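Local atomic coordinates of protein-glutamine gamma-glutamyltransferase 2 (Pagrus major, PDB entry 1G0D), a protein that probably catalyses the calcium-dependent cross-linking of peptide-bound glutamine to primary amines such as the side chain of peptide-bound lysine. Residues R409-A417 with G572-I580; H503-T514 with L558-P568. One frame throughout, in Å; residues are numbered along the deposited sequence.

Followed from the N terminus, the chain first lays down 409-417, then 503-514, then 558-568 and finally 572-580, so the shorter closure falls within the longer one. Contact 2 pairs the middle two segments antiparallel and closes a loop of 43 residues; contact 1 returns to the earliest segment in parallel and encloses that loop together with the rest of a 154-residue excursion. Both belong to one mixed sheet, where strands 558-566 and 573-581 lie side by side: A578 O is 2.7 Å from V561 N, probably a hydrogen bond. The sheet thus runs from strands of the catalytic core, 307-312, 397-403 and 409-414, into the first C-terminal barrel.

Contact 1 (R409-A417 with G572-I580); sequences RRKITEDHA and GPIMTVANI
T413 lies opposite I574 in a short parallel pairing and bonds to its flanking residues, P573 and M575. T413 N donates to P573 O at 2.8 Å, and T413 O receives M575 N at 2.9 Å; D415 N to M575 O, at 3.3 Å, is a weak continuation. On one face of the sheet M575 is wedged between neighbours. M575 CB meets I412 CG2 at 3.3 Å, while M575 CE, brought back by a bend at chi3 (-3°), meets E414 CG at 3.5 Å. This seam joins strand 409-414, the last of three that the catalytic core gives the sheet, to strand 573-581 of the first C-terminal barrel, whose A578, N579 and I580 belong by similarity to a GTP site. At one end the ring of P573 packs on one face of the R410 guanidinium, CG displaced from its middle; a salt bridge from R410 NH1 to D566 OD2 fixes the charged tip. At the other end V577 O sits over the centre of the H416 ring, 3.6 Å from H416 CD2, although H416 is poorly ordered. E414 OE1 takes a weak bond from ND1 at the ring edge, and H416 NE2 is hydrogen-bonded to W167 NE1.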
loop_
_atom_site.group_PDB
_atom_site.type_symbol
_atom_site.label_atom_id
_atom_site.label_comp_id
_atom_site.label_asym_id
_atom_site.label_seq_id
_atom_site.Cartn_x
_atom_site.Cartn_y
_atom_site.Cartn_z
ATOM N N ARG A 409 -24.203 -11.600 -31.994
ATOM C CA ARG A 409 -23.363 -11.630 -30.798
ATOM C C ARG A 409 -23.572 -12.913 -29.985
ATOM O O ARG A 409 -24.678 -13.206 -29.520
ATOM C CB ARG A 409 -23.658 -10.414 -29.918
ATOM C CG ARG A 409 -23.222 -9.101 -30.504
ATOM C CD ARG A 409 -23.778 -7.987 -29.688
ATOM N NE ARG A 409 -24.898 -8.441 -28.856
ATOM C CZ ARG A 409 -24.968 -8.300 -27.527
ATOM N NH1 ARG A 409 -23.988 -7.713 -26.828
ATOM N NH2 ARG A 409 -26.045 -8.732 -26.891
ATOM N N ARG A 410 -22.506 -13.684 -29.825
ATOM C CA ARG A 410 -22.590 -14.921 -29.066
ATOM C C ARG A 410 -21.976 -14.734 -27.677
ATOM O O ARG A 410 -20.799 -14.399 -27.523
ATOM C CB ARG A 410 -21.902 -16.045 -29.846
ATOM C CG ARG A 410 -22.345 -16.107 -31.308
ATOM C CD ARG A 410 -21.449 -16.993 -32.139
ATOM N NE ARG A 410 -21.586 -18.374 -31.707
ATOM C CZ ARG A 410 -20.565 -19.163 -31.383
ATOM N NH1 ARG A 410 -20.793 -20.417 -30.993
ATOM N NH2 ARG A 410 -19.320 -18.703 -31.458
ATOM N N LYS A 411 -22.803 -14.955 -26.667
ATOM C CA LYS A 411 -22.392 -14.808 -25.285
ATOM C C LYS A 411 -21.466 -15.936 -24.863
ATOM O O LYS A 411 -21.804 -17.123 -24.979
ATOM C CB LYS A 411 -23.628 -14.804 -24.409
ATOM C CG LYS A 411 -23.442 -14.164 -23.102
ATOM C CD LYS A 411 -24.661 -14.435 -22.283
ATOM C CE LYS A 411 -24.871 -13.362 -21.227
ATOM N NZ LYS A 411 -26.315 -13.100 -20.843
ATOM N N ILE A 412 -20.281 -15.574 -24.390
ATOM C CA ILE A 412 -19.327 -16.580 -23.945
ATOM C C ILE A 412 -19.628 -16.936 -22.509
ATOM O O ILE A 412 -19.798 -16.043 -21.672
ATOM C CB ILE A 412 -17.903 -16.060 -23.987
ATOM C CG1 ILE A 412 -17.483 -15.833 -25.444
ATOM C CG2 ILE A 412 -16.992 -17.038 -23.262
ATOM C CD1 ILE A 412 -16.028 -15.474 -25.649
ATOM N N THR A 413 -19.723 -18.233 -22.226
ATOM C CA THR A 413 -19.984 -18.695 -20.859
ATOM C C THR A 413 -18.614 -18.834 -20.247
ATOM O O THR A 413 -17.726 -19.457 -20.831
ATOM C CB THR A 413 -20.691 -20.073 -20.796
ATOM O OG1 THR A 413 -21.842 -20.087 -21.656
ATOM C CG2 THR A 413 -21.152 -20.328 -19.395
ATOM N N GLU A 414 -18.425 -18.255 -19.075
ATOM C CA GLU A 414 -17.110 -18.332 -18.497
ATOM C C GLU A 414 -16.969 -18.960 -17.122
ATOM O O GLU A 414 -17.677 -18.590 -16.192
ATOM C CB GLU A 414 -16.496 -16.934 -18.471
ATOM C CG GLU A 414 -15.046 -16.920 -18.876
ATOM C CD GLU A 414 -14.225 -15.981 -18.045
ATOM O OE1 GLU A 414 -13.108 -16.383 -17.626
ATOM O OE2 GLU A 414 -14.708 -14.848 -17.812
ATOM N N ASP A 415 -16.080 -19.942 -17.007
ATOM C CA ASP A 415 -15.795 -20.506 -15.695
ATOM C C ASP A 415 -14.364 -20.098 -15.341
ATOM O O ASP A 415 -13.391 -20.616 -15.916
ATOM C CB ASP A 415 -15.923 -22.032 -15.638
ATOM C CG ASP A 415 -15.990 -22.557 -14.170
ATOM O OD1 ASP A 415 -15.209 -22.059 -13.310
ATOM O OD2 ASP A 415 -16.823 -23.456 -13.874
ATOM N N HIS A 416 -14.278 -19.162 -14.392
ATOM C CA HIS A 416 -13.046 -18.552 -13.874
ATOM C C HIS A 416 -13.657 -17.291 -13.270
ATOM O O HIS A 416 -13.280 -16.815 -12.209
ATOM C CB HIS A 416 -12.086 -18.170 -15.018
ATOM C CG HIS A 416 -10.966 -17.264 -14.600
ATOM N ND1 HIS A 416 -10.782 -16.004 -15.136
ATOM C CD2 HIS A 416 -9.962 -17.437 -13.708
ATOM C CE1 HIS A 416 -9.718 -15.443 -14.589
ATOM N NE2 HIS A 416 -9.201 -16.293 -13.719
ATOM N N ALA A 417 -14.624 -16.779 -14.015
ATOM C CA ALA A 417 -15.424 -15.614 -13.689
ATOM C C ALA A 417 -14.952 -14.666 -12.588
ATOM O O ALA A 417 -13.757 -14.483 -12.367
ATOM C CB ALA A 417 -16.826 -16.086 -13.380
ATOM N N GLY A 572 -23.778 -22.304 -25.457
ATOM C CA GLY A 572 -22.877 -21.516 -26.370
ATOM C C GLY A 572 -21.388 -21.758 -26.157
ATOM O O GLY A 572 -21.001 -22.773 -25.572
ATOM N N PRO A 573 -20.521 -20.852 -26.633
ATOM C CA PRO A 573 -19.085 -21.070 -26.432
ATOM C C PRO A 573 -18.637 -20.972 -24.957
ATOM O O PRO A 573 -19.223 -20.220 -24.175
ATOM C CB PRO A 573 -18.432 -20.013 -27.326
ATOM C CG PRO A 573 -19.472 -18.948 -27.510
ATOM C CD PRO A 573 -20.816 -19.614 -27.379
ATOM N N ILE A 574 -17.596 -21.733 -24.596
ATOM C CA ILE A 574 -17.060 -21.763 -23.226
ATOM C C ILE A 574 -15.646 -21.230 -23.183
ATOM O O ILE A 574 -14.806 -21.641 -23.978
ATOM C CB ILE A 574 -16.971 -23.202 -22.657
ATOM C CG1 ILE A 574 -18.354 -23.791 -22.430
ATOM C CG2 ILE A 574 -16.281 -23.193 -21.320
ATOM C CD1 ILE A 574 -18.294 -25.135 -21.724
ATOM N N MET A 575 -15.362 -20.359 -22.218
ATOM C CA MET A 575 -14.023 -19.786 -22.093
ATOM C C MET A 575 -13.437 -19.974 -20.693
ATOM O O MET A 575 -14.161 -20.195 -19.720
ATOM C CB MET A 575 -14.048 -18.286 -22.432
ATOM C CG MET A 575 -12.756 -17.741 -23.079
ATOM S SD MET A 575 -12.499 -15.955 -22.801
ATOM C CE MET A 575 -14.050 -15.540 -21.890
ATOM N N THR A 576 -12.115 -19.894 -20.608
ATOM C CA THR A 576 -11.403 -20.020 -19.353
ATOM C C THR A 576 -10.054 -19.378 -19.543
ATOM O O THR A 576 -9.346 -19.672 -20.491
ATOM C CB THR A 576 -11.197 -21.473 -18.943
ATOM O OG1 THR A 576 -12.461 -22.058 -18.602
ATOM C CG2 THR A 576 -10.325 -21.532 -17.730
ATOM N N VAL A 577 -9.688 -18.476 -18.655
ATOM C CA VAL A 577 -8.401 -17.837 -18.797
ATOM C C VAL A 577 -7.513 -18.151 -17.615
ATOM O O VAL A 577 -8.002 -18.420 -16.540
ATOM C CB VAL A 577 -8.574 -16.329 -18.938
ATOM C CG1 VAL A 577 -7.212 -15.648 -19.028
ATOM C CG2 VAL A 577 -9.369 -16.059 -20.180
ATOM N N ALA A 578 -6.209 -18.161 -17.836
ATOM C CA ALA A 578 -5.257 -18.437 -16.779
ATOM C C ALA A 578 -4.072 -17.522 -16.973
ATOM O O ALA A 578 -3.649 -17.294 -18.100
ATOM C CB ALA A 578 -4.806 -19.880 -16.848
ATOM N N ASN A 579 -3.556 -16.963 -15.890
ATOM C CA ASN A 579 -2.385 -16.106 -16.000
ATOM C C ASN A 579 -1.280 -16.841 -15.335
ATOM O O ASN A 579 -1.388 -17.191 -14.161
ATOM C CB ASN A 579 -2.591 -14.792 -15.288
ATOM C CG ASN A 579 -3.395 -13.844 -16.100
ATOM O OD1 ASN A 579 -2.842 -13.042 -16.847
ATOM N ND2 ASN A 579 -4.713 -13.929 -15.976
ATOM N N ILE A 580 -0.213 -17.084 -16.083
ATOM C CA ILE A 580 0.890 -17.813 -15.529
ATOM C C ILE A 580 2.059 -16.936 -15.149
ATOM O O ILE A 580 2.674 -16.314 -15.993
ATOM C CB ILE A 580 1.378 -18.880 -16.505
ATOM C CG1 ILE A 580 0.187 -19.685 -17.013
ATOM C CG2 ILE A 580 2.360 -19.815 -15.816
ATOM C CD1 ILE A 580 0.549 -20.843 -17.929
HETATM O O HOH W 1 -5.759 -16.382 -13.341
#

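Contact 2 (H503-T514 with L558-P568)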
loop_
_atom_site.group_PDB
_atom_site.type_symbol
_atom_site.label_atom_id
_atom_site.label_comp_id
_atom_site.label_asym_id
_atom_site.label_seq_id
_atom_site.Cartn_x
_atom_site.Cartn_y
_atom_site.Cartn_z
ATOM N N HIS A 503 -18.465 -33.385 -29.709
ATOM C CA HIS A 503 -17.423 -32.928 -30.605
ATOM C C HIS A 503 -17.440 -31.403 -30.590
ATOM O O HIS A 503 -18.489 -30.791 -30.769
ATOM C CB HIS A 503 -17.686 -33.467 -32.026
ATOM C CG HIS A 503 -18.679 -34.600 -32.089
ATOM N ND1 HIS A 503 -18.322 -35.917 -31.880
ATOM C CD2 HIS A 503 -20.001 -34.617 -32.385
ATOM C CE1 HIS A 503 -19.377 -36.692 -32.045
ATOM N NE2 HIS A 503 -20.411 -35.928 -32.353
ATOM N N ALA A 504 -16.291 -30.781 -30.366
ATOM C CA ALA A 504 -16.245 -29.327 -30.321
ATOM C C ALA A 504 -14.937 -28.763 -30.887
ATOM O O ALA A 504 -14.007 -29.499 -31.233
ATOM C CB ALA A 504 -16.477 -28.842 -28.878
ATOM N N GLN A 505 -14.886 -27.446 -31.017
ATOM C CA GLN A 505 -13.707 -26.799 -31.559
ATOM C C GLN A 505 -12.990 -26.139 -30.418
ATOM O O GLN A 505 -13.558 -25.300 -29.725
ATOM C CB GLN A 505 -14.116 -25.747 -32.587
ATOM C CG GLN A 505 -13.037 -25.401 -33.612
ATOM C CD GLN A 505 -12.872 -26.478 -34.662
ATOM O OE1 GLN A 505 -13.852 -27.103 -35.088
ATOM N NE2 GLN A 505 -11.627 -26.706 -35.086
ATOM N N LEU A 506 -11.728 -26.490 -30.254
ATOM C CA LEU A 506 -10.933 -25.983 -29.165
ATOM C C LEU A 506 -9.839 -25.009 -29.585
ATOM O O LEU A 506 -8.798 -25.409 -30.102
ATOM C CB LEU A 506 -10.320 -27.187 -28.455
ATOM C CG LEU A 506 -9.735 -27.210 -27.043
ATOM C CD1 LEU A 506 -8.240 -27.473 -27.127
ATOM C CD2 LEU A 506 -10.031 -25.938 -26.315
ATOM N N THR A 507 -10.061 -23.727 -29.343
ATOM C CA THR A 507 -9.060 -22.714 -29.661
ATOM C C THR A 507 -8.225 -22.340 -28.427
ATOM O O THR A 507 -8.775 -22.059 -27.370
ATOM C CB THR A 507 -9.729 -21.437 -30.152
ATOM O OG1 THR A 507 -10.661 -21.750 -31.198
ATOM C CG2 THR A 507 -8.678 -20.449 -30.635
ATOM N N MET A 508 -6.905 -22.319 -28.562
ATOM C CA MET A 508 -6.028 -21.953 -27.450
ATOM C C MET A 508 -5.004 -20.913 -27.868
ATOM O O MET A 508 -4.440 -21.000 -28.953
ATOM C CB MET A 508 -5.277 -23.167 -26.944
ATOM C CG MET A 508 -6.057 -24.423 -26.993
ATOM S SD MET A 508 -4.850 -25.722 -26.790
ATOM C CE MET A 508 -5.292 -26.861 -28.129
ATOM N N LEU A 509 -4.773 -19.912 -27.028
ATOM C CA LEU A 509 -3.775 -18.887 -27.330
ATOM C C LEU A 509 -2.946 -18.641 -26.103
ATOM O O LEU A 509 -3.402 -18.813 -24.992
ATOM C CB LEU A 509 -4.382 -17.532 -27.667
ATOM C CG LEU A 509 -5.668 -17.172 -28.400
ATOM C CD1 LEU A 509 -6.918 -17.707 -27.693
ATOM C CD2 LEU A 509 -5.687 -15.625 -28.462
ATOM N N ALA A 510 -1.734 -18.177 -26.304
ATOM C CA ALA A 510 -0.872 -17.878 -25.195
ATOM C C ALA A 510 -0.186 -16.579 -25.602
ATOM O O ALA A 510 0.539 -16.538 -26.603
ATOM C CB ALA A 510 0.112 -18.989 -25.018
ATOM N N MET A 511 -0.442 -15.513 -24.847
ATOM C CA MET A 511 0.130 -14.203 -25.148
ATOM C C MET A 511 0.735 -13.644 -23.889
ATOM O O MET A 511 0.236 -13.922 -22.815
ATOM C CB MET A 511 -0.962 -13.255 -25.596
ATOM C CG MET A 511 -1.697 -12.651 -24.427
ATOM S SD MET A 511 -3.427 -12.287 -24.775
ATOM C CE MET A 511 -3.876 -13.867 -25.542
ATOM N N ALA A 512 1.795 -12.852 -24.018
ATOM C CA ALA A 512 2.421 -12.245 -22.849
ATOM C C ALA A 512 1.479 -11.133 -22.373
ATOM O O ALA A 512 0.674 -10.607 -23.156
ATOM C CB ALA A 512 3.773 -11.677 -23.203
ATOM N N VAL A 513 1.580 -10.777 -21.095
ATOM C CA VAL A 513 0.696 -9.770 -20.495
ATOM C C VAL A 513 1.397 -8.987 -19.356
ATOM O O VAL A 513 2.519 -9.350 -18.920
ATOM C CB VAL A 513 -0.535 -10.513 -19.941
ATOM C CG1 VAL A 513 -0.531 -10.471 -18.453
ATOM C CG2 VAL A 513 -1.810 -9.965 -20.513
ATOM N N THR A 514 0.769 -7.900 -18.906
ATOM C CA THR A 514 1.311 -7.125 -17.777
ATOM C C THR A 514 0.293 -7.293 -16.664
ATOM O O THR A 514 -0.872 -7.637 -16.937
ATOM C CB THR A 514 1.449 -5.612 -18.038
ATOM O OG1 THR A 514 0.156 -5.026 -18.201
ATOM C CG2 THR A 514 2.288 -5.354 -19.250
ATOM N N LEU A 558 4.751 -12.620 -17.063
ATOM C CA LEU A 558 3.389 -13.157 -17.128
ATOM C C LEU A 558 2.882 -13.633 -18.506
ATOM O O LEU A 558 3.051 -12.965 -19.529
ATOM C CB LEU A 558 2.422 -12.104 -16.617
ATOM C CG LEU A 558 2.314 -11.794 -15.138
ATOM C CD1 LEU A 558 1.695 -10.402 -15.041
ATOM C CD2 LEU A 558 1.462 -12.864 -14.400
ATOM N N ILE A 559 2.208 -14.774 -18.519
ATOM C CA ILE A 559 1.669 -15.303 -19.749
ATOM C C ILE A 559 0.200 -15.629 -19.551
ATOM O O ILE A 559 -0.157 -16.513 -18.774
ATOM C CB ILE A 559 2.454 -16.575 -20.184
ATOM C CG1 ILE A 559 3.821 -16.156 -20.754
ATOM C CG2 ILE A 559 1.657 -17.371 -21.227
ATOM C CD1 ILE A 559 4.806 -17.270 -20.860
ATOM N N ARG A 560 -0.663 -14.916 -20.254
ATOM C CA ARG A 560 -2.085 -15.175 -20.132
ATOM C C ARG A 560 -2.501 -16.244 -21.142
ATOM O O ARG A 560 -2.400 -16.024 -22.336
ATOM C CB ARG A 560 -2.858 -13.892 -20.400
ATOM C CG ARG A 560 -4.322 -13.932 -20.008
ATOM C CD ARG A 560 -4.866 -12.524 -20.046
ATOM N NE ARG A 560 -4.478 -11.761 -18.869
ATOM C CZ ARG A 560 -4.861 -10.510 -18.622
ATOM N NH1 ARG A 560 -4.461 -9.890 -17.513
ATOM N NH2 ARG A 560 -5.642 -9.874 -19.487
ATOM N N VAL A 561 -2.944 -17.403 -20.671
ATOM C CA VAL A 561 -3.397 -18.468 -21.557
ATOM C C VAL A 561 -4.915 -18.450 -21.574
ATOM O O VAL A 561 -5.535 -18.281 -20.526
ATOM C CB VAL A 561 -2.932 -19.835 -21.055
ATOM C CG1 VAL A 561 -3.444 -20.941 -21.973
ATOM C CG2 VAL A 561 -1.415 -19.852 -20.978
ATOM N N LYS A 562 -5.511 -18.583 -22.757
ATOM C CA LYS A 562 -6.975 -18.596 -22.909
ATOM C C LYS A 562 -7.437 -19.802 -23.709
ATOM O O LYS A 562 -6.743 -20.285 -24.583
ATOM C CB LYS A 562 -7.459 -17.336 -23.617
ATOM C CG LYS A 562 -6.994 -16.066 -22.958
ATOM C CD LYS A 562 -7.587 -14.856 -23.671
ATOM C CE LYS A 562 -7.223 -13.552 -22.995
ATOM N NZ LYS A 562 -8.098 -12.470 -23.501
ATOM N N ALA A 563 -8.611 -20.306 -23.418
ATOM C CA ALA A 563 -9.059 -21.453 -24.175
ATOM C C ALA A 563 -10.520 -21.220 -24.451
ATOM O O ALA A 563 -11.253 -20.749 -23.583
ATOM C CB ALA A 563 -8.859 -22.737 -23.381
ATOM N N LEU A 564 -10.929 -21.499 -25.681
ATOM C CA LEU A 564 -12.322 -21.329 -26.091
ATOM C C LEU A 564 -12.757 -22.719 -26.488
ATOM O O LEU A 564 -11.995 -23.460 -27.101
ATOM C CB LEU A 564 -12.403 -20.411 -27.309
ATOM C CG LEU A 564 -13.546 -19.428 -27.506
ATOM C CD1 LEU A 564 -14.456 -19.960 -28.566
ATOM C CD2 LEU A 564 -14.277 -19.168 -26.212
ATOM N N LEU A 565 -13.968 -23.097 -26.139
ATOM C CA LEU A 565 -14.442 -24.419 -26.498
ATOM C C LEU A 565 -15.774 -24.164 -27.126
ATOM O O LEU A 565 -16.737 -23.975 -26.403
ATOM C CB LEU A 565 -14.650 -25.260 -25.245
ATOM C CG LEU A 565 -14.388 -26.763 -25.165
ATOM C CD1 LEU A 565 -15.701 -27.490 -25.026
ATOM C CD2 LEU A 565 -13.639 -27.230 -26.369
ATOM N N ASP A 566 -15.862 -24.103 -28.447
ATOM C CA ASP A 566 -17.183 -23.886 -28.970
ATOM C C ASP A 566 -17.932 -25.180 -28.854
ATOM O O ASP A 566 -17.753 -26.135 -29.622
ATOM C CB ASP A 566 -17.197 -23.378 -30.388
ATOM C CG ASP A 566 -18.285 -22.346 -30.586
ATOM O OD1 ASP A 566 -18.015 -21.305 -31.237
ATOM O OD2 ASP A 566 -19.406 -22.584 -30.059
ATOM N N ALA A 567 -18.756 -25.181 -27.815
ATOM C CA ALA A 567 -19.575 -26.301 -27.438
ATOM C C ALA A 567 -20.730 -26.539 -28.392
ATOM O O ALA A 567 -21.587 -25.671 -28.589
ATOM C CB ALA A 567 -20.110 -26.087 -26.003
ATOM N N PRO A 568 -20.755 -27.729 -29.005
ATOM C CA PRO A 568 -21.757 -28.228 -29.963
ATOM C C PRO A 568 -23.232 -28.148 -29.476
ATOM O O PRO A 568 -23.505 -28.470 -28.289
ATOM C CB PRO A 568 -21.324 -29.682 -30.200
ATOM C CG PRO A 568 -20.381 -30.003 -29.032
ATOM C CD PRO A 568 -19.675 -28.711 -28.792
#
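V513 and R560 give a clear instance of a charged side chain packed on an aliphatic one across two strands. R560 CB lies 3.9 Å from M511 O and close to V513 CG2. With CG anti to the backbone N (chi1 -167°), the chain carries R560 CD past V513 CG2 at 4.0 Å. A bend at chi3 (-78°) then turns the guanidinium broadside, and V513 CG2 sits over the centre of one face, 3.6 Å from R560 CZ. The rim of the group is held by polar partners: NE bonds N579 OD1, of the by-similarity GTP site, NH1 reaches S517 OG and N330 OD1, and NH2 forms a salt bridge with D326. A leucine here would probably leave N579 OD1 without its NE-H donor and D326 with K562 as the remaining partner of the pair, and uncover the V513 methyl. K562 extends its chain on the same face to bring NZ to D326 as well.

Beneath these side chains the strands run antiparallel, with paired backbone bonds at T507-L564, L509-K562 and M511-R560; L564 N to T507 O, at 2.8 Å, is the shortest. On the reverse face L506 CD2 meets L565 CD2 at 3.8 Å, and A510 CB lies near I559 CG2 and V561 CG2. Such a pair, neighbours in the sheet but not consecutive in the chain, with R560 and K562 among apolar side chains toward the core and a wholly apolar face toward strand 473-479, is what the first C-terminal beta-barrel of transglutaminases presents to the core.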